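Local coordinates for secreted protein ASP-2 (Necator americanus, PDB 1U53) that is a secreted pathogenesis-related-1 protein of the CAP family and a hookworm vaccine antigen, whose molecular role in infection is not firmly established, at residues Lys97-Ala100 with Ala101-Ser105; Leu21-His24 with Asn25-Ser29; Met12-Glu15 with Ala16-Phe20; Gly133-Thr136 with Gln137-Gln141. All coordinates share one frame; numbering follows the deposited sequence.

How the contacts relate
All four contacts are local, each within a turn or two of helix, and they follow the chain in the order 3, 2, 1, 4. Contacts 3 and 2 adjoin on helix 14-32, centres about 13 Å apart; contact 1 opens helix 97-109, and contact 4 covers helix 133-138 and its exit. The two long helices pack together, F20 touching A101 and S105, and M23 touching S105, so the centres of contacts 1 and 3 are about 9 Å apart. R28 of contact 2 joins carbonyls of M138 and W140 in contact 4. Contacts 3 and 4 are farthest apart, about 20 Å between centres. These helices pack on one another and the mixed sheet in the CAP alpha-beta-alpha sandwich.

Contact 1 of 4, residues Lys97-Ala100 with Ala101-Ser105; sequences KAKA and AEQAS
K99 reaches along the helix surface and brings its CE against the amide end of Q103, one turn on, with K99 CE 3.3 Å from Q103 NE2. The two chains run askew. The K99 chain is fully extended, with CG opposite the backbone N (chi1 178°), while Q103 turns its CG beside its own N (chi1 -66°) and presses it on the carbonyl of K99, Q103 CG lying 3.2 Å from K99 O. That same oxygen accepts the backbone N-H of Q103, so the side chain packs against a carbonyl already used in the helix bond. On the neighbouring ridge a water links the first turn to E102: it donates to E102 OE1 at 2.7 Å and, weakly, to A98 O, which already takes the N-H of E102. S105 bends its hydroxyl back to A101 O, S105 OG to A101 O being 2.8 Å; the backbone N of S105 reaches the same oxygen from the other face of its plane, so two donors grip it and the buried hydroxyl is satisfied. A100, A101 and A104 form the inner side: A100 and A104 meet V159 of the sheet, and A101 meets F20 of helix 14-32. A polar outer ridge backed by small inward residues is typical of an amphipathic helix, here packed between the sheet and a second helix of the CAP fold.

Contact 2 of 4, residues Leu21-His24 with Asn25-Ser29; sequences LEMH and NSLRS. Unlike the reference sequence in segment 21-24: M23 (reference Leu).
M23 and L27 lie side by side, pointing the same way on one flank of helix 14-32, and their tips meet at 3.9 Å between M23 CE and L27 CD1. The M23 chain is bent at both outer torsions into an unusual conformation. R28 packs more closely: its CG rests 3.1 Å from H24 O, the carbonyl that also accepts the R28 backbone N-H at 2.9 Å. Beyond CG the chain turns at chi3 (71°) and buries its guanidinium, bonded to the carbonyl of K51 and to carbonyls at the exit of helix 133-138. H24 is also buried; its ND1 bonds to F20 O and its NE2 is hydrogen-bonded with Y163 OH, which would fix the rotation of the imidazole. This side of the helix faces the interior of the CAP fold, where M138 of helix 133-138 touches both H24 and L27. N25 stands at the margin, its amide crossing L21, with N25 ND2 3.8 Å from L21 CD1, while its OD1 accepts from M53 N. Packing thins toward the outer face. There E22 and S26 are exposed, joined by the backbone bond from S26 N to E22 O (2.8 Å), and the E22 side chain points away without touching the following segment.

Contact 3 of 4, residues Met12-Glu15 with Ala16-Phe20; sequences MSEE and ARQKF
M12 crosses R17 obliquely, its CB lying over one face of the guanidinium, 3.6 Å from R17 NH2. E14 meets the same group at its edge, slightly out of its plane: the two side chains run at about a right angle, with carboxylate and guanidinium planes 48° apart, and the salt bridge from R17 NH1 to E14 OE1 spans 3.0 Å. A bend at chi2 (60°) brings the E14 carboxylate back to R17, whose own chain is extended from CG to NE. Farther along, M12 sends its terminal methyl against A16 CB, 3.6 Å away, and to the edge of the F20 ring, where M12 CE is 3.8 Å from F20 CE2. The F20 ring itself lies among strands 145-152 and 157-164 and helix 97-109. S13 is the N-cap of helix 14-32: its OG accepts the N-H of A16 at 3.1 Å, and its carbonyl takes the N-H of R17. A water bridges M12 O and R17 NH1. With E60 as salt-bridge partner of R17 NE and P8 O accepting from NH2, every nitrogen of the guanidinium has a partner; two carboxylates, E14 and E60, probably offset its buried charge, while the cap satisfies an N-H of the first helical turn.

Contact 4 of 4, residues Gly133-Thr136 with Gln137-Gln141; sequences GHYT and QMVWQ
Y135 swings its ring out with CG opposite the backbone N (chi1 164°), and V139 turns CG1 anti to its carbonyl carbon (chi1 -57°), which leaves CG2 between N and C, over the ring. The result is a CH-pi contact: V139 CG2 sits 3.9 Å from the Y135 ring centroid, 26° off the normal, shifted toward the phenol end, with Y135 CZ at 3.5 Å. V31 of helix 14-32 touches both residues, and F109 meets the Y135 ring edge-to-face. Beneath the side chains helix 133-138 is ending, packed against helices 14-32 and 97-109 of the CAP domain. The bond from V139 N to Y135 O measures 3.1 Å, that from M138 N to H134 O is 3.2 Å, and the first, from Q137 N to G133 O, is weak at 3.4 Å. V139 then leaves helical backbone angles. W140 turns the edge of its indole to T136 O, its CE3 3.6 Å away. The polar groups are held from outside: E111 binds H134 ND1 and Y135 N, and T136 OG1 is hydrogen-bonded to N168 OD1. R28 NH1 bonds to the carbonyls of M138 and W140, and its charge would probably offset the partial negative charge at the C-terminal end of the helix.

Contact 1 of 4, residues Lys97-Ala100 with Ala101-Ser105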
loop_
_atom_site.group_PDB
_atom_site.type_symbol
_atom_site.label_atom_id
_atom_site.label_comp_id
_atom_site.label_asym_id
_atom_site.label_seq_id
_atom_site.Cartn_x
_atom_site.Cartn_y
_atom_site.Cartn_z
ATOM N N LYS A 97 -5.697 -16.744 3.230
ATOM C CA LYS A 97 -5.777 -15.267 3.125
ATOM C C LYS A 97 -4.510 -14.516 3.429
ATOM O O LYS A 97 -4.288 -13.453 2.860
ATOM C CB LYS A 97 -6.950 -14.722 3.959
ATOM C CG LYS A 97 -8.285 -15.272 3.470
ATOM C CD LYS A 97 -9.499 -14.511 4.031
ATOM C CE LYS A 97 -10.819 -15.142 3.529
ATOM N NZ LYS A 97 -11.321 -16.092 4.546
ATOM N N ALA A 98 -3.662 -15.041 4.327
ATOM C CA ALA A 98 -2.372 -14.358 4.603
ATOM C C ALA A 98 -1.407 -14.564 3.461
ATOM O O ALA A 98 -0.583 -13.692 3.153
ATOM C CB ALA A 98 -1.729 -14.877 5.916
ATOM N N LYS A 99 -1.505 -15.713 2.785
ATOM C CA LYS A 99 -0.713 -15.926 1.566
ATOM C C LYS A 99 -1.175 -14.945 0.459
ATOM O O LYS A 99 -0.353 -14.398 -0.305
ATOM C CB LYS A 99 -0.802 -17.385 1.056
ATOM C CG LYS A 99 -0.001 -17.595 -0.254
ATOM C CD LYS A 99 -0.060 -19.052 -0.712
ATOM C CE LYS A 99 0.519 -19.173 -2.140
ATOM N NZ LYS A 99 0.207 -20.491 -2.771
ATOM N N ALA A 100 -2.497 -14.742 0.355
ATOM C CA ALA A 100 -3.023 -13.779 -0.652
ATOM C C ALA A 100 -2.544 -12.350 -0.304
ATOM O O ALA A 100 -2.195 -11.593 -1.190
ATOM C CB ALA A 100 -4.530 -13.834 -0.662
ATOM N N ALA A 101 -2.484 -12.026 0.977
ATOM C CA ALA A 101 -1.991 -10.707 1.390
ATOM C C ALA A 101 -0.540 -10.518 0.927
ATOM O O ALA A 101 -0.132 -9.443 0.476
ATOM C CB ALA A 101 -2.082 -10.588 2.917
ATOM N N GLU A 102 0.255 -11.579 1.078
ATOM C CA GLU A 102 1.650 -11.536 0.703
ATOM C C GLU A 102 1.759 -11.360 -0.795
ATOM O O GLU A 102 2.526 -10.524 -1.291
ATOM C CB GLU A 102 2.300 -12.869 1.086
ATOM C CG GLU A 102 3.803 -12.876 0.860
ATOM C CD GLU A 102 4.399 -14.178 1.345
ATOM O OE1 GLU A 102 3.613 -15.033 1.823
ATOM O OE2 GLU A 102 5.631 -14.327 1.283
ATOM N N GLN A 103 0.966 -12.120 -1.533
ATOM C CA GLN A 103 1.071 -12.051 -3.004
ATOM C C GLN A 103 0.648 -10.699 -3.534
ATOM O O GLN A 103 1.254 -10.145 -4.467
ATOM C CB GLN A 103 0.211 -13.135 -3.627
ATOM C CG GLN A 103 0.704 -14.522 -3.331
ATOM C CD GLN A 103 0.224 -15.538 -4.387
ATOM O OE1 GLN A 103 -0.648 -15.246 -5.221
ATOM N NE2 GLN A 103 0.799 -16.748 -4.331
ATOM N N ALA A 104 -0.420 -10.151 -2.950
ATOM C CA ALA A 104 -0.909 -8.845 -3.427
ATOM C C ALA A 104 0.103 -7.765 -3.162
ATOM O O ALA A 104 0.409 -6.934 -4.019
ATOM C CB ALA A 104 -2.217 -8.489 -2.742
ATOM N N SER A 105 0.681 -7.805 -1.962
ATOM C CA SER A 105 1.599 -6.747 -1.556
ATOM C C SER A 105 2.839 -6.835 -2.422
ATOM O O SER A 105 3.358 -5.806 -2.853
ATOM C CB SER A 105 1.949 -6.884 -0.065
ATOM O OG SER A 105 0.750 -6.792 0.758
HETATM O O HOH W 1 2.090 -14.970 4.036
#

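Contact 2 of 4, residues Leu21-His24 with Asn25-Ser29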
loop_
_atom_site.group_PDB
_atom_site.type_symbol
_atom_site.label_atom_id
_atom_site.label_comp_id
_atom_site.label_asym_id
_atom_site.label_seq_id
_atom_site.Cartn_x
_atom_site.Cartn_y
_atom_site.Cartn_z
ATOM N N LEU A 21 -0.250 -5.239 7.148
ATOM C CA LEU A 21 0.352 -4.094 7.798
ATOM C C LEU A 21 1.894 -4.239 7.877
ATOM O O LEU A 21 2.644 -3.301 7.549
ATOM C CB LEU A 21 -0.219 -3.933 9.220
ATOM C CG LEU A 21 0.285 -2.667 9.899
ATOM C CD1 LEU A 21 -0.224 -1.353 9.207
ATOM C CD2 LEU A 21 -0.075 -2.678 11.362
ATOM N N GLU A 22 2.378 -5.410 8.283
ATOM C CA GLU A 22 3.851 -5.576 8.390
ATOM C C GLU A 22 4.571 -5.432 7.053
ATOM O O GLU A 22 5.623 -4.763 6.989
ATOM C CB GLU A 22 4.155 -6.941 9.005
ATOM C CG GLU A 22 3.683 -6.922 10.448
ATOM C CD GLU A 22 3.785 -8.246 11.116
ATOM O OE1 GLU A 22 4.393 -9.155 10.507
ATOM O OE2 GLU A 22 3.234 -8.361 12.246
ATOM N N MET A 23 4.010 -6.039 6.006
ATOM C CA MET A 23 4.555 -5.935 4.650
ATOM C C MET A 23 4.541 -4.496 4.200
ATOM O O MET A 23 5.494 -4.001 3.624
ATOM C CB MET A 23 3.719 -6.705 3.634
ATOM C CG MET A 23 3.698 -8.117 3.816
ATOM S SD MET A 23 4.574 -9.064 2.566
ATOM C CE MET A 23 4.968 -8.218 1.119
ATOM N N HIS A 24 3.432 -3.790 4.441
ATOM C CA HIS A 24 3.458 -2.375 4.024
ATOM C C HIS A 24 4.519 -1.564 4.734
ATOM O O HIS A 24 5.260 -0.779 4.106
ATOM C CB HIS A 24 2.092 -1.709 4.192
ATOM C CG HIS A 24 1.154 -1.960 3.039
ATOM N ND1 HIS A 24 0.524 -3.166 2.812
ATOM C CD2 HIS A 24 0.723 -1.120 2.066
ATOM C CE1 HIS A 24 -0.230 -3.070 1.725
ATOM N NE2 HIS A 24 -0.123 -1.830 1.257
ATOM N N ASN A 25 4.613 -1.723 6.061
ATOM C CA ASN A 25 5.619 -0.925 6.791
ATOM C C ASN A 25 7.043 -1.349 6.486
ATOM O O ASN A 25 7.940 -0.501 6.377
ATOM C CB ASN A 25 5.358 -0.930 8.273
ATOM C CG ASN A 25 4.255 0.015 8.634
ATOM O OD1 ASN A 25 4.139 1.068 8.029
ATOM N ND2 ASN A 25 3.409 -0.376 9.591
ATOM N N SER A 26 7.234 -2.645 6.285
ATOM C CA SER A 26 8.545 -3.165 5.892
ATOM C C SER A 26 9.024 -2.542 4.570
ATOM O O SER A 26 10.155 -2.137 4.438
ATOM C CB SER A 26 8.424 -4.672 5.664
ATOM O OG SER A 26 9.642 -5.237 5.180
ATOM N N LEU A 27 8.157 -2.548 3.578
ATOM C CA LEU A 27 8.522 -2.084 2.255
ATOM C C LEU A 27 8.639 -0.564 2.243
ATOM O O LEU A 27 9.563 -0.027 1.590
ATOM C CB LEU A 27 7.471 -2.590 1.252
ATOM C CG LEU A 27 7.501 -4.108 1.053
ATOM C CD1 LEU A 27 6.275 -4.623 0.298
ATOM C CD2 LEU A 27 8.750 -4.510 0.289
ATOM N N ARG A 28 7.741 0.134 2.957
ATOM C CA ARG A 28 7.976 1.589 3.147
ATOM C C ARG A 28 9.351 1.836 3.726
ATOM O O ARG A 28 10.047 2.792 3.336
ATOM C CB ARG A 28 6.869 2.177 4.045
ATOM C CG ARG A 28 5.588 2.212 3.266
ATOM C CD ARG A 28 4.353 2.475 4.157
ATOM N NE ARG A 28 4.283 3.862 4.674
ATOM C CZ ARG A 28 3.706 4.887 4.033
ATOM N NH1 ARG A 28 3.171 4.744 2.812
ATOM N NH2 ARG A 28 3.688 6.079 4.612
ATOM N N SER A 29 9.736 0.996 4.698
ATOM C CA SER A 29 11.023 1.204 5.359
ATOM C C SER A 29 12.163 0.945 4.380
ATOM O O SER A 29 13.092 1.745 4.278
ATOM C CB SER A 29 11.169 0.304 6.622
ATOM O OG SER A 29 12.533 0.245 7.085
#

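Contact 3 of 4, residues Met12-Glu15 with Ala16-Phe20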
loop_
_atom_site.group_PDB
_atom_site.type_symbol
_atom_site.label_atom_id
_atom_site.label_comp_id
_atom_site.label_asym_id
_atom_site.label_seq_id
_atom_site.Cartn_x
_atom_site.Cartn_y
_atom_site.Cartn_z
ATOM N N MET A 12 -12.127 -11.892 7.650
ATOM C CA MET A 12 -10.736 -11.531 7.466
ATOM C C MET A 12 -9.951 -12.090 8.653
ATOM O O MET A 12 -10.412 -11.995 9.783
ATOM C CB MET A 12 -10.667 -10.002 7.436
ATOM C CG MET A 12 -9.352 -9.483 7.109
ATOM S SD MET A 12 -8.657 -10.092 5.529
ATOM C CE MET A 12 -7.179 -9.091 5.661
ATOM N N SER A 13 -8.781 -12.703 8.436
ATOM C CA SER A 13 -8.087 -13.269 9.575
ATOM C C SER A 13 -7.088 -12.288 10.172
ATOM O O SER A 13 -6.537 -11.432 9.439
ATOM C CB SER A 13 -7.335 -14.549 9.151
ATOM O OG SER A 13 -6.314 -14.219 8.207
ATOM N N GLU A 14 -6.833 -12.406 11.477
ATOM C CA GLU A 14 -5.841 -11.569 12.119
ATOM C C GLU A 14 -4.465 -11.762 11.476
ATOM O O GLU A 14 -3.694 -10.809 11.341
ATOM C CB GLU A 14 -5.774 -11.810 13.629
ATOM C CG GLU A 14 -5.164 -10.656 14.408
ATOM C CD GLU A 14 -5.917 -9.315 14.282
ATOM O OE1 GLU A 14 -7.128 -9.283 14.005
ATOM O OE2 GLU A 14 -5.273 -8.261 14.470
ATOM N N GLU A 15 -4.170 -12.990 11.047
ATOM C CA GLU A 15 -2.883 -13.273 10.374
ATOM C C GLU A 15 -2.748 -12.462 9.086
ATOM O O GLU A 15 -1.681 -11.911 8.777
ATOM C CB GLU A 15 -2.783 -14.751 10.047
ATOM C CG GLU A 15 -2.693 -15.679 11.263
ATOM C CD GLU A 15 -4.036 -15.945 12.010
ATOM O OE1 GLU A 15 -5.148 -15.631 11.521
ATOM O OE2 GLU A 15 -3.964 -16.541 13.115
ATOM N N ALA A 16 -3.843 -12.361 8.338
ATOM C CA ALA A 16 -3.790 -11.621 7.078
ATOM C C ALA A 16 -3.686 -10.136 7.330
ATOM O O ALA A 16 -3.015 -9.380 6.576
ATOM C CB ALA A 16 -5.054 -11.935 6.210
ATOM N N ARG A 17 -4.378 -9.661 8.368
ATOM C CA ARG A 17 -4.310 -8.245 8.687
ATOM C C ARG A 17 -2.884 -7.930 9.082
ATOM O O ARG A 17 -2.333 -6.915 8.651
ATOM C CB ARG A 17 -5.216 -7.920 9.871
ATOM C CG ARG A 17 -6.672 -8.155 9.618
ATOM C CD ARG A 17 -7.496 -7.695 10.853
ATOM N NE ARG A 17 -8.920 -7.725 10.515
ATOM C CZ ARG A 17 -9.807 -8.535 11.065
ATOM N NH1 ARG A 17 -9.453 -9.318 12.079
ATOM N NH2 ARG A 17 -11.073 -8.500 10.691
ATOM N N GLN A 18 -2.267 -8.778 9.910
ATOM C CA GLN A 18 -0.892 -8.542 10.322
ATOM C C GLN A 18 0.037 -8.570 9.136
ATOM O O GLN A 18 0.934 -7.742 9.036
ATOM C CB GLN A 18 -0.462 -9.588 11.358
ATOM C CG GLN A 18 -1.203 -9.368 12.681
ATOM C CD GLN A 18 -0.802 -10.360 13.775
ATOM O OE1 GLN A 18 -0.229 -11.417 13.505
ATOM N NE2 GLN A 18 -1.105 -10.012 15.016
ATOM N N LYS A 19 -0.197 -9.500 8.211
ATOM C CA LYS A 19 0.692 -9.600 7.049
ATOM C C LYS A 19 0.620 -8.340 6.222
ATOM O O LYS A 19 1.640 -7.775 5.826
ATOM C CB LYS A 19 0.346 -10.847 6.223
ATOM C CG LYS A 19 1.275 -11.123 5.053
ATOM C CD LYS A 19 2.679 -11.410 5.570
ATOM C CE LYS A 19 3.620 -11.825 4.492
ATOM N NZ LYS A 19 5.008 -11.880 5.083
ATOM N N PHE A 20 -0.595 -7.858 5.996
ATOM C CA PHE A 20 -0.738 -6.626 5.195
ATOM C C PHE A 20 -0.014 -5.455 5.846
ATOM O O PHE A 20 0.757 -4.767 5.211
ATOM C CB PHE A 20 -2.221 -6.238 5.029
ATOM C CG PHE A 20 -2.891 -6.888 3.856
ATOM C CD1 PHE A 20 -2.409 -6.699 2.555
ATOM C CD2 PHE A 20 -3.989 -7.706 4.039
ATOM C CE1 PHE A 20 -3.067 -7.338 1.432
ATOM C CE2 PHE A 20 -4.647 -8.314 2.926
ATOM C CZ PHE A 20 -4.166 -8.124 1.649
HETATM O O HOH W 2 -11.094 -11.862 12.605
#

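Contact 4 of 4, residues Gly133-Thr136 with Gln137-Gln141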
loop_
_atom_site.group_PDB
_atom_site.type_symbol
_atom_site.label_atom_id
_atom_site.label_comp_id
_atom_site.label_asym_id
_atom_site.label_seq_id
_atom_site.Cartn_x
_atom_site.Cartn_y
_atom_site.Cartn_z
ATOM N N GLY A 133 1.114 2.815 -10.244
ATOM C CA GLY A 133 0.227 3.441 -9.291
ATOM C C GLY A 133 -0.130 2.588 -8.079
ATOM O O GLY A 133 -0.584 3.107 -7.056
ATOM N N HIS A 134 0.097 1.284 -8.157
ATOM C CA HIS A 134 -0.135 0.485 -6.947
ATOM C C HIS A 134 1.052 0.663 -6.000
ATOM O O HIS A 134 0.879 0.811 -4.799
ATOM C CB HIS A 134 -0.330 -0.999 -7.264
ATOM C CG HIS A 134 -1.443 -1.275 -8.224
ATOM N ND1 HIS A 134 -1.213 -1.581 -9.551
ATOM C CD2 HIS A 134 -2.785 -1.299 -8.055
ATOM C CE1 HIS A 134 -2.375 -1.782 -10.158
ATOM N NE2 HIS A 134 -3.343 -1.601 -9.275
ATOM N N TYR A 135 2.282 0.589 -6.514
ATOM C CA TYR A 135 3.457 0.922 -5.716
ATOM C C TYR A 135 3.402 2.301 -5.084
ATOM O O TYR A 135 3.660 2.434 -3.871
ATOM C CB TYR A 135 4.739 0.783 -6.587
ATOM C CG TYR A 135 5.944 1.474 -5.969
ATOM C CD1 TYR A 135 6.631 0.899 -4.924
ATOM C CD2 TYR A 135 6.344 2.738 -6.408
ATOM C CE1 TYR A 135 7.722 1.524 -4.348
ATOM C CE2 TYR A 135 7.434 3.376 -5.831
ATOM C CZ TYR A 135 8.092 2.770 -4.800
ATOM O OH TYR A 135 9.158 3.392 -4.226
ATOM N N THR A 136 3.072 3.320 -5.873
ATOM C CA THR A 136 3.141 4.693 -5.339
ATOM C C THR A 136 2.125 4.868 -4.204
ATOM O O THR A 136 2.345 5.644 -3.283
ATOM C CB THR A 136 2.909 5.761 -6.440
ATOM O OG1 THR A 136 1.643 5.514 -7.073
ATOM C CG2 THR A 136 3.985 5.681 -7.464
ATOM N N GLN A 137 0.987 4.161 -4.272
ATOM C CA GLN A 137 0.077 4.223 -3.138
ATOM C C GLN A 137 0.653 3.505 -1.888
ATOM O O GLN A 137 0.508 3.978 -0.773
ATOM C CB GLN A 137 -1.333 3.720 -3.523
ATOM C CG GLN A 137 -2.309 3.685 -2.359
ATOM C CD GLN A 137 -2.600 5.076 -1.718
ATOM O OE1 GLN A 137 -1.916 5.514 -0.748
ATOM N NE2 GLN A 137 -3.648 5.730 -2.203
ATOM N N MET A 138 1.347 2.375 -2.084
ATOM C CA MET A 138 1.862 1.677 -0.922
ATOM C C MET A 138 2.863 2.563 -0.178
ATOM O O MET A 138 2.951 2.478 1.039
ATOM C CB MET A 138 2.598 0.393 -1.329
ATOM C CG MET A 138 1.636 -0.721 -1.670
ATOM S SD MET A 138 2.537 -2.269 -2.050
ATOM C CE MET A 138 2.955 -2.758 -0.357
ATOM N N VAL A 139 3.686 3.337 -0.909
ATOM C CA VAL A 139 4.717 4.146 -0.257
ATOM C C VAL A 139 4.420 5.651 -0.216
ATOM O O VAL A 139 5.338 6.456 -0.066
ATOM C CB VAL A 139 6.128 3.905 -0.877
ATOM C CG1 VAL A 139 6.517 2.364 -0.804
ATOM C CG2 VAL A 139 6.196 4.405 -2.353
ATOM N N TRP A 140 3.137 6.019 -0.350
ATOM C CA TRP A 140 2.745 7.423 -0.278
ATOM C C TRP A 140 2.984 7.949 1.151
ATOM O O TRP A 140 2.461 7.407 2.118
ATOM C CB TRP A 140 1.266 7.540 -0.651
ATOM C CG TRP A 140 0.871 8.953 -1.003
ATOM C CD1 TRP A 140 0.266 9.873 -0.211
ATOM C CD2 TRP A 140 1.030 9.556 -2.292
ATOM N NE1 TRP A 140 0.022 11.041 -0.946
ATOM C CE2 TRP A 140 0.519 10.876 -2.208
ATOM C CE3 TRP A 140 1.586 9.118 -3.499
ATOM C CZ2 TRP A 140 0.542 11.751 -3.307
ATOM C CZ3 TRP A 140 1.617 9.973 -4.582
ATOM C CH2 TRP A 140 1.095 11.287 -4.480
ATOM N N GLN A 141 3.803 8.994 1.268
ATOM C CA GLN A 141 4.320 9.426 2.562
ATOM C C GLN A 141 3.193 9.683 3.526
ATOM O O GLN A 141 3.275 9.279 4.696
ATOM C CB GLN A 141 5.159 10.672 2.349
ATOM C CG GLN A 141 5.457 11.423 3.635
ATOM C CD GLN A 141 6.207 12.661 3.311
ATOM O OE1 GLN A 141 7.276 12.588 2.769
ATOM N NE2 GLN A 141 5.635 13.818 3.639
#